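Local structure of sulfoquinovosidase (Escherichia coli, 5AEG) at residues L30-G44 with L107-L121. The protein hydrolyses sulfoquinovosyl diacylglycerides and simple sulfoquinovosides such as sulfoquinovosyl glycerol, releasing sulfoquinovose for breakdown by sulfoglycolysis. Numbering follows the deposited sequence.
Sequences LTHSKDNPCLWIGSG and LQNDNLNHNRIWLRL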
ATOM      1  N   LEU A  30      10.559 -26.507   7.999  1.00 29.97           N
ATOM      2  CA  LEU A  30      10.142 -27.589   7.076  1.00 29.42           C
ATOM      3  C   LEU A  30      10.115 -28.939   7.771  1.00 31.44           C
ATOM      4  O   LEU A  30      11.015 -29.225   8.597  1.00 28.48           O
ATOM      5  CB  LEU A  30      11.132 -27.715   5.927  1.00 33.45           C
ATOM      6  CG  LEU A  30      11.484 -26.523   5.082  1.00 36.97           C
ATOM      7  CD1 LEU A  30      12.629 -26.825   4.121  1.00 39.28           C
ATOM      8  CD2 LEU A  30      10.258 -26.096   4.269  1.00 34.93           C
ATOM      9  N   THR A  31       9.077 -29.727   7.522  1.00 31.06           N
ATOM     10  CA  THR A  31       9.055 -31.152   7.853  1.00 36.18           C
ATOM     11  C   THR A  31       8.543 -31.867   6.624  1.00 36.61           C
ATOM     12  O   THR A  31       7.676 -31.362   5.943  1.00 30.96           O
ATOM     13  CB  THR A  31       8.044 -31.517   8.896  1.00 37.86           C
ATOM     14  OG1 THR A  31       6.780 -31.082   8.419  1.00 46.30           O
ATOM     15  CG2 THR A  31       8.326 -30.801  10.116  1.00 44.49           C
ATOM     16  N   HIS A  32       9.100 -33.034   6.357  1.00 29.60           N
ATOM     17  CA  HIS A  32       8.844 -33.809   5.130  1.00 32.12           C
ATOM     18  C   HIS A  32       8.950 -35.278   5.468  1.00 36.52           C
ATOM     19  O   HIS A  32       9.948 -35.692   6.049  1.00 31.34           O
ATOM     20  CB  HIS A  32       9.921 -33.541   4.088  1.00 32.82           C
ATOM     21  CG  HIS A  32       9.801 -34.393   2.865  1.00 36.10           C
ATOM     22  ND1 HIS A  32       8.990 -34.056   1.798  1.00 38.81           N
ATOM     23  CD2 HIS A  32      10.400 -35.556   2.513  1.00 38.26           C
ATOM     24  CE1 HIS A  32       9.070 -34.980   0.855  1.00 35.95           C
ATOM     25  NE2 HIS A  32       9.928 -35.896   1.256  1.00 37.80           N
ATOM     26  N   SER A  33       7.976 -36.062   5.086  1.00 34.91           N
ATOM     27  CA  SER A  33       8.195 -37.497   4.955  1.00 37.34           C
ATOM     28  C   SER A  33       7.499 -37.952   3.702  1.00 40.87           C
ATOM     29  O   SER A  33       6.760 -37.150   3.041  1.00 34.09           O
ATOM     30  CB  SER A  33       7.585 -38.212   6.146  1.00 37.12           C
ATOM     31  OG  SER A  33       6.181 -37.992   6.146  1.00 34.71           O
ATOM     32  N   LYS A  34       7.712 -39.228   3.372  1.00 37.40           N
ATOM     33  CA  LYS A  34       7.035 -39.871   2.233  1.00 43.51           C
ATOM     34  C   LYS A  34       5.572 -39.731   2.395  1.00 35.89           C
ATOM     35  O   LYS A  34       4.892 -39.394   1.462  1.00 40.41           O
ATOM     36  CB  LYS A  34       7.385 -41.367   2.089  1.00 44.40           C
ATOM     37  CG  LYS A  34       8.283 -41.696   0.902  1.00 52.45           C
ATOM     38  CD  LYS A  34       7.804 -42.963   0.167  1.00 58.51           C
ATOM     39  CE  LYS A  34       8.858 -43.546  -0.780  1.00 62.38           C
ATOM     40  NZ  LYS A  34       8.470 -43.681  -2.224  1.00 50.84           N
ATOM     41  N   ASP A  35       5.084 -39.862   3.617  1.00 41.71           N
ATOM     42  CA  ASP A  35       3.625 -39.739   3.934  1.00 42.07           C
ATOM     43  C   ASP A  35       3.092 -38.333   4.062  1.00 40.43           C
ATOM     44  O   ASP A  35       1.889 -38.140   3.860  1.00 40.36           O
ATOM     45  CB  ASP A  35       3.312 -40.402   5.281  1.00 54.83           C
ATOM     46  CG  ASP A  35       3.897 -41.788   5.379  1.00 70.23           C
ATOM     47  OD1 ASP A  35       3.233 -42.719   4.862  1.00 75.15           O
ATOM     48  OD2 ASP A  35       5.039 -41.917   5.906  1.00 73.20           O
ATOM     49  N   ASN A  36       3.956 -37.386   4.445  1.00 38.72           N
ATOM     50  CA  ASN A  36       3.579 -35.955   4.573  1.00 36.32           C
ATOM     51  C   ASN A  36       4.587 -35.066   3.903  1.00 30.83           C
ATOM     52  O   ASN A  36       5.461 -34.501   4.528  1.00 29.27           O
ATOM     53  CB  ASN A  36       3.276 -35.610   6.036  1.00 41.03           C
ATOM     54  CG  ASN A  36       1.878 -36.133   6.453  1.00 56.12           C
ATOM     55  OD1 ASN A  36       0.900 -36.013   5.705  1.00 64.33           O
ATOM     56  ND2 ASN A  36       1.795 -36.760   7.608  1.00 63.34           N
ATOM     57  N   PRO A  37       4.556 -35.032   2.563  1.00 27.36           N
ATOM     58  CA  PRO A  37       5.554 -34.255   1.845  1.00 27.90           C
ATOM     59  C   PRO A  37       5.361 -32.731   2.075  1.00 28.06           C
ATOM     60  O   PRO A  37       4.260 -32.276   2.457  1.00 29.95           O
ATOM     61  CB  PRO A  37       5.286 -34.619   0.352  1.00 28.63           C
ATOM     62  CG  PRO A  37       3.911 -35.131   0.323  1.00 30.23           C
ATOM     63  CD  PRO A  37       3.576 -35.657   1.676  1.00 30.98           C
ATOM     64  N   CYS A  38       6.404 -31.990   1.807  1.00 26.03           N
ATOM     65  CA  CYS A  38       6.413 -30.582   1.923  1.00 24.91           C
ATOM     66  C   CYS A  38       6.364 -29.966   0.553  1.00 24.18           C
ATOM     67  O   CYS A  38       6.130 -28.736   0.448  1.00 23.84           O
ATOM     68  CB  CYS A  38       7.657 -30.113   2.641  1.00 24.02           C
ATOM     69  SG  CYS A  38       9.254 -30.140   1.820  1.00 30.45           S
ATOM     70  N   LEU A  39       6.528 -30.782  -0.510  1.00 21.75           N
ATOM     71  CA  LEU A  39       6.659 -30.190  -1.868  1.00 22.81           C
ATOM     72  C   LEU A  39       5.908 -30.906  -2.933  1.00 26.48           C
ATOM     73  O   LEU A  39       5.903 -32.142  -2.974  1.00 25.02           O
ATOM     74  CB  LEU A  39       8.096 -30.007  -2.233  1.00 23.93           C
ATOM     75  CG  LEU A  39       8.507 -29.534  -3.604  1.00 24.34           C
ATOM     76  CD1 LEU A  39       8.146 -28.052  -3.847  1.00 27.25           C
ATOM     77  CD2 LEU A  39       9.981 -29.671  -3.811  1.00 25.30           C
ATOM     78  N   TRP A  40       5.124 -30.117  -3.716  1.00 24.66           N
ATOM     79  CA  TRP A  40       4.463 -30.577  -4.912  1.00 22.19           C
ATOM     80  C   TRP A  40       4.901 -29.673  -6.068  1.00 22.57           C
ATOM     81  O   TRP A  40       5.131 -28.470  -5.896  1.00 23.82           O
ATOM     82  CB  TRP A  40       2.907 -30.509  -4.814  1.00 25.65           C
ATOM     83  CG  TRP A  40       2.184 -31.356  -3.855  1.00 24.83           C
ATOM     84  CD1 TRP A  40       1.346 -32.335  -4.161  1.00 24.25           C
ATOM     85  CD2 TRP A  40       2.192 -31.261  -2.420  1.00 25.35           C
ATOM     86  NE1 TRP A  40       0.782 -32.875  -3.040  1.00 24.77           N
ATOM     87  CE2 TRP A  40       1.327 -32.263  -1.938  1.00 26.37           C
ATOM     88  CE3 TRP A  40       2.869 -30.451  -1.508  1.00 27.88           C
ATOM     89  CZ2 TRP A  40       1.091 -32.480  -0.577  1.00 25.13           C
ATOM     90  CZ3 TRP A  40       2.655 -30.637  -0.153  1.00 23.70           C
ATOM     91  CH2 TRP A  40       1.737 -31.623   0.309  1.00 27.54           C
ATOM     92  N   ILE A  41       5.084 -30.253  -7.260  1.00 22.54           N
ATOM     93  CA  ILE A  41       5.311 -29.500  -8.463  1.00 21.94           C
ATOM     94  C   ILE A  41       4.341 -29.962  -9.569  1.00 19.96           C
ATOM     95  O   ILE A  41       3.739 -31.012  -9.509  1.00 22.88           O
ATOM     96  CB  ILE A  41       6.769 -29.520  -8.934  1.00 25.20           C
ATOM     97  CG1 ILE A  41       7.206 -30.908  -9.481  1.00 24.89           C
ATOM     98  CG2 ILE A  41       7.677 -29.209  -7.762  1.00 28.74           C
ATOM     99  CD1 ILE A  41       8.564 -30.865 -10.208  1.00 26.16           C
ATOM    100  N   GLY A  42       4.260 -29.177 -10.614  1.00 19.02           N
ATOM    101  CA  GLY A  42       3.378 -29.534 -11.695  1.00 21.59           C
ATOM    102  C   GLY A  42       3.328 -28.450 -12.731  1.00 18.76           C
ATOM    103  O   GLY A  42       4.271 -27.726 -12.935  1.00 23.84           O
ATOM    104  N   SER A  43       2.180 -28.306 -13.356  1.00 21.73           N
ATOM    105  CA  SER A  43       2.062 -27.333 -14.387  1.00 21.73           C
ATOM    106  C   SER A  43       0.621 -26.860 -14.572  1.00 24.51           C
ATOM    107  O   SER A  43      -0.350 -27.514 -14.211  1.00 22.88           O
ATOM    108  CB  SER A  43       2.566 -27.835 -15.756  1.00 24.61           C
ATOM    109  OG  SER A  43       1.684 -28.877 -16.195  1.00 26.01           O
ATOM    110  N   GLY A  44       0.530 -25.658 -15.127  1.00 25.50           N
ATOM    111  CA  GLY A  44      -0.801 -25.090 -15.393  1.00 26.29           C
ATOM    112  C   GLY A  44      -0.724 -24.066 -16.475  1.00 25.27           C
ATOM    113  O   GLY A  44       0.376 -23.622 -16.862  1.00 28.36           O
ATOM    114  N   LEU A 107      14.672 -23.046  -4.699  1.00 26.69           N
ATOM    115  CA  LEU A 107      14.000 -24.190  -5.281  1.00 29.18           C
ATOM    116  C   LEU A 107      14.102 -24.083  -6.782  1.00 29.04           C
ATOM    117  O   LEU A 107      13.808 -23.030  -7.354  1.00 25.49           O
ATOM    118  CB  LEU A 107      12.554 -24.140  -4.892  1.00 36.02           C
ATOM    119  CG  LEU A 107      11.926 -25.315  -4.270  1.00 48.48           C
ATOM    120  CD1 LEU A 107      10.535 -24.881  -3.770  1.00 47.55           C
ATOM    121  CD2 LEU A 107      11.886 -26.431  -5.294  1.00 51.38           C
ATOM    122  N   GLN A 108      14.485 -25.176  -7.455  1.00 27.55           N
ATOM    123  CA  GLN A 108      14.469 -25.198  -8.907  1.00 29.44           C
ATOM    124  C   GLN A 108      13.882 -26.518  -9.447  1.00 26.90           C
ATOM    125  O   GLN A 108      14.397 -27.573  -9.137  1.00 25.39           O
ATOM    126  CB  GLN A 108      15.888 -24.906  -9.425  1.00 33.51           C
ATOM    127  CG  GLN A 108      16.085 -24.961 -10.949  1.00 34.28           C
ATOM    128  CD  GLN A 108      15.228 -23.929 -11.715  1.00 33.83           C
ATOM    129  OE1 GLN A 108      15.485 -22.722 -11.671  1.00 37.92           O
ATOM    130  NE2 GLN A 108      14.163 -24.401 -12.390  1.00 32.69           N
ATOM    131  N   ASN A 109      12.787 -26.453 -10.212  1.00 23.67           N
ATOM    132  CA  ASN A 109      12.140 -27.626 -10.734  1.00 25.02           C
ATOM    133  C   ASN A 109      13.052 -28.156 -11.884  1.00 23.50           C
ATOM    134  O   ASN A 109      13.787 -27.371 -12.503  1.00 22.79           O
ATOM    135  CB  ASN A 109      10.750 -27.349 -11.262  1.00 25.23           C
ATOM    136  CG  ASN A 109       9.749 -27.098 -10.155  1.00 25.17           C
ATOM    137  OD1 ASN A 109      10.065 -27.247  -8.984  1.00 23.02           O
ATOM    138  ND2 ASN A 109       8.508 -26.717 -10.536  1.00 26.69           N
ATOM    139  N   ASP A 110      12.962 -29.455 -12.114  1.00 27.23           N
ATOM    140  CA  ASP A 110      13.714 -30.160 -13.193  1.00 30.07           C
ATOM    141  C   ASP A 110      13.689 -29.480 -14.507  1.00 31.01           C
ATOM    142  O   ASP A 110      14.675 -29.288 -15.140  1.00 30.41           O
ATOM    143  CB  ASP A 110      13.190 -31.622 -13.350  1.00 33.40           C
ATOM    144  CG  ASP A 110      11.610 -31.754 -13.504  1.00 37.02           C
ATOM    145  OD1 ASP A 110      10.844 -30.694 -13.495  1.00 34.07           O
ATOM    146  OD2 ASP A 110      11.065 -32.936 -13.555  1.00 28.01           O
ATOM    147  N   ASN A 111      12.533 -29.065 -14.957  1.00 33.79           N
ATOM    148  CA  ASN A 111      12.511 -28.225 -16.161  1.00 34.43           C
ATOM    149  C   ASN A 111      11.440 -27.136 -16.102  1.00 37.94           C
ATOM    150  O   ASN A 111      10.428 -27.254 -15.301  1.00 32.99           O
ATOM    151  CB  ASN A 111      12.325 -29.129 -17.370  1.00 35.77           C
ATOM    152  CG  ASN A 111      11.002 -29.852 -17.356  1.00 40.94           C
ATOM    153  OD1 ASN A 111       9.945 -29.269 -17.624  1.00 43.55           O
ATOM    154  ND2 ASN A 111      11.035 -31.110 -17.041  1.00 42.72           N
ATOM    155  N   LEU A 112      11.629 -26.178 -17.018  1.00 31.84           N
ATOM    156  CA  LEU A 112      10.778 -25.002 -17.191  1.00 40.40           C
ATOM    157  C   LEU A 112       9.334 -25.362 -17.413  1.00 33.16           C
ATOM    158  O   LEU A 112       8.489 -24.563 -17.066  1.00 35.80           O
ATOM    159  CB  LEU A 112      11.225 -24.097 -18.377  1.00 43.54           C
ATOM    160  CG  LEU A 112      12.375 -23.091 -18.229  1.00 53.69           C
ATOM    161  CD1 LEU A 112      12.495 -22.276 -19.524  1.00 51.31           C
ATOM    162  CD2 LEU A 112      12.211 -22.154 -17.033  1.00 57.60           C
ATOM    163  N   ASN A 113       9.019 -26.569 -17.917  1.00 32.32           N
ATOM    164  CA  ASN A 113       7.620 -26.900 -18.170  1.00 34.76           C
ATOM    165  C   ASN A 113       6.835 -27.140 -16.921  1.00 30.19           C
ATOM    166  O   ASN A 113       5.625 -27.056 -16.927  1.00 28.08           O
ATOM    167  CB  ASN A 113       7.471 -28.095 -19.111  1.00 36.69           C
ATOM    168  CG  ASN A 113       8.028 -27.779 -20.476  1.00 46.40           C
ATOM    169  OD1 ASN A 113       7.617 -26.811 -21.073  1.00 47.76           O
ATOM    170  ND2 ASN A 113       9.052 -28.479 -20.883  1.00 51.62           N
ATOM    171  N   HIS A 114       7.541 -27.430 -15.843  1.00 26.29           N
ATOM    172  CA  HIS A 114       6.853 -27.618 -14.575  1.00 27.06           C
ATOM    173  C   HIS A 114       6.803 -26.228 -13.945  1.00 25.00           C
ATOM    174  O   HIS A 114       7.670 -25.853 -13.163  1.00 24.04           O
ATOM    175  CB  HIS A 114       7.548 -28.625 -13.681  1.00 27.43           C
ATOM    176  CG  HIS A 114       7.279 -30.035 -14.088  1.00 31.00           C
ATOM    177  ND1 HIS A 114       8.250 -31.008 -14.079  1.00 30.50           N
ATOM    178  CD2 HIS A 114       6.159 -30.629 -14.555  1.00 34.86           C
ATOM    179  CE1 HIS A 114       7.734 -32.150 -14.498  1.00 28.26           C
ATOM    180  NE2 HIS A 114       6.459 -31.957 -14.758  1.00 34.42           N
ATOM    181  N   ASN A 115       5.787 -25.463 -14.349  1.00 23.92           N
ATOM    182  CA  ASN A 115       5.628 -24.057 -13.895  1.00 23.21           C
ATOM    183  C   ASN A 115       4.674 -23.821 -12.713  1.00 25.05           C
ATOM    184  O   ASN A 115       4.053 -22.740 -12.600  1.00 22.65           O
ATOM    185  CB  ASN A 115       5.210 -23.222 -15.086  1.00 24.56           C
ATOM    186  CG  ASN A 115       3.808 -23.526 -15.567  1.00 23.70           C
ATOM    187  OD1 ASN A 115       3.178 -24.564 -15.255  1.00 25.65           O
ATOM    188  ND2 ASN A 115       3.254 -22.558 -16.267  1.00 23.70           N
ATOM    189  N   ARG A 116       4.524 -24.828 -11.874  1.00 22.49           N
ATOM    190  CA  ARG A 116       3.771 -24.773 -10.620  1.00 24.70           C
ATOM    191  C   ARG A 116       4.611 -25.368  -9.467  1.00 26.25           C
ATOM    192  O   ARG A 116       5.318 -26.394  -9.659  1.00 22.55           O
ATOM    193  CB  ARG A 116       2.452 -25.515 -10.681  1.00 24.05           C
ATOM    194  CG  ARG A 116       1.480 -24.996 -11.750  1.00 25.27           C
ATOM    195  CD  ARG A 116       0.811 -23.695 -11.296  1.00 25.23           C
ATOM    196  NE  ARG A 116      -0.054 -23.061 -12.314  1.00 24.47           N
ATOM    197  CZ  ARG A 116       0.333 -22.197 -13.268  1.00 25.28           C
ATOM    198  NH1 ARG A 116       1.576 -21.834 -13.457  1.00 25.65           N
ATOM    199  NH2 ARG A 116      -0.580 -21.737 -14.099  1.00 26.09           N
ATOM    200  N   ILE A 117       4.601 -24.678  -8.329  1.00 20.16           N
ATOM    201  CA  ILE A 117       5.235 -25.165  -7.143  1.00 22.10           C
ATOM    202  C   ILE A 117       4.197 -24.965  -6.018  1.00 24.02           C
ATOM    203  O   ILE A 117       3.510 -23.908  -5.927  1.00 24.69           O
ATOM    204  CB  ILE A 117       6.557 -24.410  -6.801  1.00 20.93           C
ATOM    205  CG1 ILE A 117       7.713 -24.698  -7.735  1.00 23.58           C
ATOM    206  CG2 ILE A 117       6.885 -24.586  -5.291  1.00 23.62           C
ATOM    207  CD1 ILE A 117       8.774 -23.561  -7.785  1.00 24.48           C
ATOM    208  N   TRP A 118       4.083 -25.945  -5.135  1.00 18.89           N
ATOM    209  CA  TRP A 118       3.393 -25.777  -3.841  1.00 21.11           C
ATOM    210  C   TRP A 118       4.342 -26.198  -2.751  1.00 22.92           C
ATOM    211  O   TRP A 118       4.828 -27.351  -2.774  1.00 23.43           O
ATOM    212  CB  TRP A 118       2.148 -26.613  -3.737  1.00 22.86           C
ATOM    213  CG  TRP A 118       1.072 -26.405  -4.738  1.00 25.81           C
ATOM    214  CD1 TRP A 118      -0.161 -25.766  -4.499  1.00 25.79           C
ATOM    215  CD2 TRP A 118       1.039 -26.814  -6.125  1.00 25.10           C
ATOM    216  NE1 TRP A 118      -0.899 -25.758  -5.646  1.00 27.25           N
ATOM    217  CE2 TRP A 118      -0.221 -26.403  -6.653  1.00 26.10           C
ATOM    218  CE3 TRP A 118       1.908 -27.510  -6.953  1.00 24.06           C
ATOM    219  CZ2 TRP A 118      -0.616 -26.685  -7.945  1.00 25.12           C
ATOM    220  CZ3 TRP A 118       1.535 -27.758  -8.234  1.00 23.54           C
ATOM    221  CH2 TRP A 118       0.266 -27.354  -8.731  1.00 28.95           C
ATOM    222  N   LEU A 119       4.658 -25.298  -1.803  1.00 21.09           N
ATOM    223  CA  LEU A 119       5.556 -25.592  -0.728  1.00 22.36           C
ATOM    224  C   LEU A 119       4.877 -25.343   0.575  1.00 24.79           C
ATOM    225  O   LEU A 119       4.313 -24.259   0.751  1.00 24.08           O
ATOM    226  CB  LEU A 119       6.778 -24.707  -0.861  1.00 21.38           C
ATOM    227  CG  LEU A 119       7.808 -24.773   0.283  1.00 25.49           C
ATOM    228  CD1 LEU A 119       8.627 -26.083   0.249  1.00 25.84           C
ATOM    229  CD2 LEU A 119       8.777 -23.603   0.183  1.00 24.86           C
ATOM    230  N   ARG A 120       4.909 -26.331   1.483  1.00 26.62           N
ATOM    231  CA  ARG A 120       4.398 -26.185   2.844  1.00 25.63           C
ATOM    232  C   ARG A 120       5.503 -25.875   3.852  1.00 29.03           C
ATOM    233  O   ARG A 120       6.572 -26.542   3.959  1.00 25.15           O
ATOM    234  CB  ARG A 120       3.514 -27.364   3.319  1.00 25.67           C
ATOM    235  CG  ARG A 120       2.397 -27.741   2.391  1.00 24.93           C
ATOM    236  CD  ARG A 120       1.529 -28.839   2.912  1.00 26.24           C
ATOM    237  NE  ARG A 120       0.346 -28.948   2.090  1.00 27.50           N
ATOM    238  CZ  ARG A 120      -0.597 -29.862   2.312  1.00 30.45           C
ATOM    239  NH1 ARG A 120      -0.464 -30.739   3.279  1.00 32.52           N
ATOM    240  NH2 ARG A 120      -1.662 -29.917   1.561  1.00 30.98           N
ATOM    241  N   LEU A 121       5.233 -24.836   4.620  1.00 25.29           N
ATOM    242  CA  LEU A 121       5.979 -24.458   5.750  1.00 25.04           C
ATOM    243  C   LEU A 121       5.296 -24.913   7.025  1.00 25.41           C
ATOM    244  O   LEU A 121       4.091 -24.815   7.197  1.00 25.29           O
ATOM    245  CB  LEU A 121       6.202 -22.925   5.810  1.00 25.02           C
ATOM    246  CG  LEU A 121       6.777 -22.267   4.559  1.00 26.68           C
ATOM    247  CD1 LEU A 121       6.911 -20.771   4.827  1.00 28.80           C
ATOM    248  CD2 LEU A 121       8.118 -22.833   4.196  1.00 28.04           C
TER
HETATM  249  O   HOH W   1       6.959 -28.331   5.874  1.00 27.89           O
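Trp40 and Trp118 form a hydrogen-bonded pair between antiparallel strands 39-44 and 116-121, in the β-sandwich characteristic of the N-terminal galactose mutarotase-like domain of family 31 glycoside hydrolases. Their backbones exchange two nearly straight bonds, Trp40 N to Trp118 O (2.9 Å) and Trp118 N to Trp40 O (2.8 Å). The indole of Trp118 turns its edge to the backbone of the neighbouring strand, with CE3 3.5 Å from Trp40 O. Two residues farther along strand 116-121, Arg120 lays one face of its guanidinium over Trp40 CH2, with the ring and guanidinium planes 42° apart; Glu214 takes its NE in a salt bridge. On the face bearing Leu39 and Ile41, Leu39 CD1 meets Ile117 CG2 and Leu107 CD1, both at 4.0 Å, packing toward the second layer of the sandwich.

The pairing ends in a classic β bulge, where Asn115 and Arg116 both face Gly42. With CG set between its backbone N and carbonyl carbon (chi1 69°), Asn115 clasps Gly44 through its amide: OD1 accepts from Gly44 N (2.9 Å) on a lone pair, and ND2 donates to Gly44 O. Arg116 bends at chi2 (-77°) to place a guanidinium face against Gly44, while its NH2 reaches Asp59. Replacing Arg116 by leucine would probably cost Asp59 its salt bridge to this side chain and strip Gly44 of that flat cover. Farther out, the amide of Asn109 meets Ile41 from the opposite direction, its buried OD1 3.3 Å from Ile41 CG2 and without a polar partner, its ND2 donating to His114 O, and the turn is braced by the bond from His114 ND1 to the syn lone pair of Asp110 OD1, 2.7 Å long.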